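PDB 5YWN: protein induced by osmotic stress from Scheffersomyces stipitis, which probably reduces ketones, haloketones among them, with NADPH as an extended short-chain-dehydrogenase-type carbonyl reductase of the dihydroflavonol-4-reductase subfamily. Local coordinates for residues R265-K277 and P287-F299. The protein carries 1 engineered substitution. Sequence-based numbering, arbitrary orientation.
Sequences RFNGQTLLDVVRK and PVGKPHSDDFSAF
Arg265 lies over two aromatic faces: its CB sits 3.9 Å from the Phe296 ring centroid and its CD 3.6 Å from that of Phe299, both CH-pi contacts. Its aliphatic carbons suit these rings, while the guanidinium, turned 23° from the Phe299 ring, has Phe299 CD2 over one face, toward the rim. Thr270 OG1 stands at the edge of Phe296. One face of His292 receives Asp273 OD2, while Lys277 NZ donates to His292 NE2 (2.7 Å) near the ring plane. Val288 CG2 covers one face of the Arg276 guanidinium, whose NH1 bonds Ala283 O.

With CG anti to the backbone N (chi1 -166°) and a bend at chi2, Gln269 brings its amide, acceptor and donor in one, to the loop backbone. OE1 accepts from Lys290 N at 2.8 Å, the donor above the carbonyl plane; NE2 gives to Val288 O and, within its helix, to Asp273 OD1. A leucine here would probably leave Lys290 N without its acceptor and Val288 O without its side-chain donor. Asp273, with two accepting oxygens, also takes His292 N on the syn side of OD2 (2.8 Å).

The contact lays the irregular loop 287-299 along strand 265-267 and helix 268-278, far from the chain's centre; helix 318-332 packs against Val274 and Val275, and Phe266 meets Phe196 of strand 194-196 edge-to-face.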
loop_
_atom_site.group_PDB
_atom_site.type_symbol
_atom_site.label_atom_id
_atom_site.label_comp_id
_atom_site.label_asym_id
_atom_site.label_seq_id
_atom_site.Cartn_x
_atom_site.Cartn_y
_atom_site.Cartn_z
ATOM N N ARG A 265 11.464 8.373 -10.225
ATOM C CA ARG A 265 11.116 7.799 -11.487
ATOM C C ARG A 265 12.052 6.714 -11.957
ATOM O O ARG A 265 13.207 6.792 -11.757
ATOM C CB ARG A 265 11.007 8.875 -12.559
ATOM C CG ARG A 265 9.567 9.193 -12.810
ATOM C CD ARG A 265 9.319 10.366 -13.677
ATOM N NE ARG A 265 8.264 11.161 -13.167
ATOM C CZ ARG A 265 6.997 10.864 -13.264
ATOM N NH1 ARG A 265 6.591 9.780 -13.812
ATOM N NH2 ARG A 265 6.139 11.702 -12.796
ATOM N N PHE A 266 11.466 5.734 -12.598
ATOM C CA PHE A 266 12.137 4.629 -13.192
ATOM C C PHE A 266 11.438 4.146 -14.452
ATOM O O PHE A 266 10.289 4.371 -14.652
ATOM C CB PHE A 266 12.190 3.475 -12.217
ATOM C CG PHE A 266 10.879 2.836 -11.988
ATOM C CD1 PHE A 266 9.995 3.351 -11.108
ATOM C CD2 PHE A 266 10.535 1.755 -12.709
ATOM C CE1 PHE A 266 8.794 2.779 -10.907
ATOM C CE2 PHE A 266 9.331 1.160 -12.532
ATOM C CZ PHE A 266 8.468 1.663 -11.625
ATOM N N ASN A 267 12.184 3.387 -15.220
ATOM C CA ASN A 267 11.666 2.537 -16.260
ATOM C C ASN A 267 12.307 1.163 -16.276
ATOM O O ASN A 267 13.084 0.857 -15.457
ATOM C CB ASN A 267 11.665 3.215 -17.626
ATOM C CG ASN A 267 13.049 3.433 -18.203
ATOM O OD1 ASN A 267 13.982 2.785 -17.868
ATOM N ND2 ASN A 267 13.133 4.358 -19.098
ATOM N N GLY A 268 11.976 0.389 -17.279
ATOM C CA GLY A 268 12.521 -0.920 -17.468
ATOM C C GLY A 268 14.036 -0.943 -17.612
ATOM O O GLY A 268 14.651 -1.829 -17.176
ATOM N N GLN A 269 14.600 0.056 -18.252
ATOM C CA GLN A 269 16.033 0.184 -18.344
ATOM C C GLN A 269 16.702 0.415 -17.001
ATOM O O GLN A 269 17.669 -0.181 -16.725
ATOM C CB GLN A 269 16.453 1.232 -19.350
ATOM C CG GLN A 269 17.902 1.172 -19.710
ATOM C CD GLN A 269 18.286 -0.064 -20.461
ATOM O OE1 GLN A 269 17.809 -0.308 -21.527
ATOM N NE2 GLN A 269 19.125 -0.843 -19.878
ATOM N N THR A 270 16.100 1.249 -16.178
ATOM C CA THR A 270 16.577 1.519 -14.853
ATOM C C THR A 270 16.629 0.207 -14.049
ATOM O O THR A 270 17.602 -0.082 -13.431
ATOM C CB THR A 270 15.629 2.476 -14.087
ATOM O OG1 THR A 270 15.108 3.456 -14.946
ATOM C CG2 THR A 270 16.369 3.146 -12.983
ATOM N N LEU A 271 15.576 -0.577 -14.148
ATOM C CA LEU A 271 15.464 -1.838 -13.497
ATOM C C LEU A 271 16.514 -2.865 -13.951
ATOM O O LEU A 271 17.185 -3.428 -13.155
ATOM C CB LEU A 271 14.077 -2.382 -13.743
ATOM C CG LEU A 271 13.790 -3.787 -13.314
ATOM C CD1 LEU A 271 14.110 -4.065 -11.868
ATOM C CD2 LEU A 271 12.430 -4.306 -13.713
ATOM N N LEU A 272 16.661 -3.014 -15.238
ATOM C CA LEU A 272 17.638 -3.890 -15.830
ATOM C C LEU A 272 19.069 -3.504 -15.436
ATOM O O LEU A 272 19.851 -4.326 -15.119
ATOM C CB LEU A 272 17.510 -3.817 -17.323
ATOM C CG LEU A 272 16.674 -4.845 -18.047
ATOM C CD1 LEU A 272 16.729 -4.673 -19.540
ATOM C CD2 LEU A 272 17.068 -6.239 -17.657
ATOM N N ASP A 273 19.354 -2.238 -15.438
ATOM C CA ASP A 273 20.659 -1.760 -15.121
ATOM C C ASP A 273 21.038 -2.108 -13.686
ATOM O O ASP A 273 22.122 -2.467 -13.437
ATOM C CB ASP A 273 20.794 -0.259 -15.400
ATOM C CG ASP A 273 20.805 0.092 -16.927
ATOM O OD1 ASP A 273 21.043 -0.747 -17.756
ATOM O OD2 ASP A 273 20.575 1.224 -17.244
ATOM N N VAL A 274 20.113 -1.961 -12.777
ATOM C CA VAL A 274 20.369 -2.305 -11.414
ATOM C C VAL A 274 20.608 -3.784 -11.218
ATOM O O VAL A 274 21.555 -4.147 -10.661
ATOM C CB VAL A 274 19.242 -1.753 -10.513
ATOM C CG1 VAL A 274 19.155 -2.448 -9.170
ATOM C CG2 VAL A 274 19.357 -0.254 -10.348
ATOM N N VAL A 275 19.740 -4.597 -11.726
ATOM C CA VAL A 275 19.826 -6.009 -11.548
ATOM C C VAL A 275 21.105 -6.626 -12.142
ATOM O O VAL A 275 21.735 -7.405 -11.525
ATOM C CB VAL A 275 18.578 -6.675 -12.114
ATOM C CG1 VAL A 275 18.698 -8.159 -12.120
ATOM C CG2 VAL A 275 17.369 -6.272 -11.311
ATOM N N ARG A 276 21.468 -6.199 -13.333
ATOM C CA ARG A 276 22.643 -6.713 -13.983
ATOM C C ARG A 276 23.960 -6.402 -13.256
ATOM O O ARG A 276 24.786 -7.237 -13.187
ATOM C CB ARG A 276 22.686 -6.320 -15.456
ATOM C CG ARG A 276 21.581 -6.874 -16.325
ATOM C CD ARG A 276 21.530 -6.211 -17.682
ATOM N NE ARG A 276 22.794 -6.396 -18.333
ATOM C CZ ARG A 276 23.159 -7.514 -18.923
ATOM N NH1 ARG A 276 22.313 -8.494 -19.044
ATOM N NH2 ARG A 276 24.354 -7.623 -19.416
ATOM N N LYS A 277 24.121 -5.198 -12.739
ATOM C CA LYS A 277 25.262 -4.842 -11.923
ATOM C C LYS A 277 25.362 -5.583 -10.592
ATOM O O LYS A 277 26.355 -6.068 -10.252
ATOM C CB LYS A 277 25.265 -3.362 -11.671
ATOM C CG LYS A 277 25.510 -2.507 -12.887
ATOM C CD LYS A 277 25.421 -1.042 -12.539
ATOM C CE LYS A 277 25.969 -0.150 -13.629
ATOM N NZ LYS A 277 25.094 -0.110 -14.775
ATOM N N PRO A 287 18.285 -9.586 -20.798
ATOM C CA PRO A 287 18.555 -8.590 -21.841
ATOM C C PRO A 287 19.415 -7.438 -21.350
ATOM O O PRO A 287 19.497 -7.225 -20.195
ATOM C CB PRO A 287 17.181 -8.100 -22.241
ATOM C CG PRO A 287 16.235 -8.703 -21.303
ATOM C CD PRO A 287 16.943 -9.440 -20.257
ATOM N N VAL A 288 20.057 -6.762 -22.276
ATOM C CA VAL A 288 20.917 -5.632 -22.004
ATOM C C VAL A 288 20.270 -4.275 -22.241
ATOM O O VAL A 288 20.429 -3.392 -21.514
ATOM C CB VAL A 288 22.239 -5.720 -22.810
ATOM C CG1 VAL A 288 23.217 -4.687 -22.335
ATOM C CG2 VAL A 288 22.867 -7.084 -22.694
ATOM N N GLY A 289 19.539 -4.163 -23.320
ATOM C CA GLY A 289 18.981 -2.916 -23.751
ATOM C C GLY A 289 20.030 -1.878 -24.010
ATOM O O GLY A 289 20.996 -2.152 -24.618
ATOM N N LYS A 290 19.792 -0.685 -23.502
ATOM C CA LYS A 290 20.649 0.433 -23.705
ATOM C C LYS A 290 20.964 1.036 -22.382
ATOM O O LYS A 290 20.298 1.901 -21.943
ATOM C CB LYS A 290 20.032 1.445 -24.664
ATOM C CG LYS A 290 19.755 0.870 -26.031
ATOM C CD LYS A 290 19.621 1.946 -27.080
ATOM C CE LYS A 290 18.223 2.531 -27.120
ATOM N NZ LYS A 290 17.112 1.615 -26.706
ATOM N N PRO A 291 22.010 0.575 -21.738
ATOM C CA PRO A 291 22.245 0.958 -20.359
ATOM C C PRO A 291 22.406 2.433 -20.145
ATOM O O PRO A 291 23.042 3.061 -20.889
ATOM C CB PRO A 291 23.517 0.232 -20.003
ATOM C CG PRO A 291 23.648 -0.848 -20.970
ATOM C CD PRO A 291 22.819 -0.569 -22.140
ATOM N N HIS A 292 21.721 2.951 -19.147
ATOM C CA HIS A 292 21.726 4.351 -18.760
ATOM C C HIS A 292 21.223 5.313 -19.812
ATOM O O HIS A 292 21.586 6.418 -19.825
ATOM C CB HIS A 292 23.074 4.743 -18.167
ATOM C CG HIS A 292 23.539 3.777 -17.137
ATOM N ND1 HIS A 292 22.843 3.543 -15.985
ATOM C CD2 HIS A 292 24.558 2.902 -17.138
ATOM C CE1 HIS A 292 23.440 2.602 -15.298
ATOM N NE2 HIS A 292 24.502 2.217 -15.964
ATOM N N SER A 293 20.360 4.830 -20.683
ATOM C CA SER A 293 19.634 5.642 -21.638
ATOM C C SER A 293 18.383 6.250 -21.047
ATOM O O SER A 293 17.754 6.991 -21.692
ATOM C CB SER A 293 19.209 4.847 -22.870
ATOM O OG SER A 293 18.281 3.886 -22.564
ATOM N N ASP A 294 18.013 5.852 -19.854
ATOM C CA ASP A 294 16.891 6.438 -19.175
ATOM C C ASP A 294 17.228 7.859 -18.770
ATOM O O ASP A 294 18.260 8.099 -18.226
ATOM C CB ASP A 294 16.450 5.589 -17.994
ATOM C CG ASP A 294 17.605 5.133 -17.101
ATOM O OD1 ASP A 294 18.700 4.948 -17.609
ATOM O OD2 ASP A 294 17.393 4.912 -15.927
ATOM N N ASP A 295 16.386 8.802 -19.116
ATOM C CA ASP A 295 16.573 10.177 -18.743
ATOM C C ASP A 295 15.286 10.778 -18.218
ATOM O O ASP A 295 14.384 10.944 -18.951
ATOM C CB ASP A 295 17.086 10.933 -19.965
ATOM C CG ASP A 295 17.163 12.412 -19.778
ATOM O OD1 ASP A 295 16.830 12.932 -18.753
ATOM O OD2 ASP A 295 17.544 13.072 -20.691
ATOM N N PHE A 296 15.242 11.114 -16.956
ATOM C CA PHE A 296 14.059 11.703 -16.338
ATOM C C PHE A 296 14.111 13.189 -16.005
ATOM O O PHE A 296 13.300 13.678 -15.286
ATOM C CB PHE A 296 13.581 10.895 -15.131
ATOM C CG PHE A 296 13.444 9.459 -15.399
ATOM C CD1 PHE A 296 12.460 8.994 -16.204
ATOM C CD2 PHE A 296 14.308 8.574 -14.857
ATOM C CE1 PHE A 296 12.332 7.673 -16.462
ATOM C CE2 PHE A 296 14.188 7.261 -15.104
ATOM C CZ PHE A 296 13.209 6.810 -15.922
ATOM N N SER A 297 15.086 13.870 -16.542
ATOM C CA SER A 297 15.333 15.256 -16.225
ATOM C C SER A 297 14.246 16.243 -16.655
ATOM O O SER A 297 14.162 17.280 -16.139
ATOM C CB SER A 297 16.725 15.707 -16.641
ATOM O OG SER A 297 16.905 15.670 -17.984
ATOM N N ALA A 298 13.444 15.868 -17.618
ATOM C CA ALA A 298 12.299 16.653 -18.022
ATOM C C ALA A 298 11.128 16.665 -17.039
ATOM O O ALA A 298 10.313 17.511 -17.121
ATOM C CB ALA A 298 11.842 16.304 -19.415
ATOM N N PHE A 299 11.069 15.692 -16.146
ATOM C CA PHE A 299 9.903 15.511 -15.320
ATOM C C PHE A 299 9.901 16.473 -14.146
ATOM O O PHE A 299 10.778 16.467 -13.354
ATOM C CB PHE A 299 9.775 14.070 -14.810
ATOM C CG PHE A 299 9.393 13.075 -15.844
ATOM C CD1 PHE A 299 10.330 12.562 -16.713
ATOM C CD2 PHE A 299 8.129 12.636 -15.939
ATOM C CE1 PHE A 299 9.984 11.649 -17.666
ATOM C CE2 PHE A 299 7.769 11.708 -16.868
ATOM C CZ PHE A 299 8.694 11.209 -17.743
HETATM O O HOH W 1 19.789 3.037 -15.357
HETATM O O HOH W 2 21.463 -3.103 -18.711
#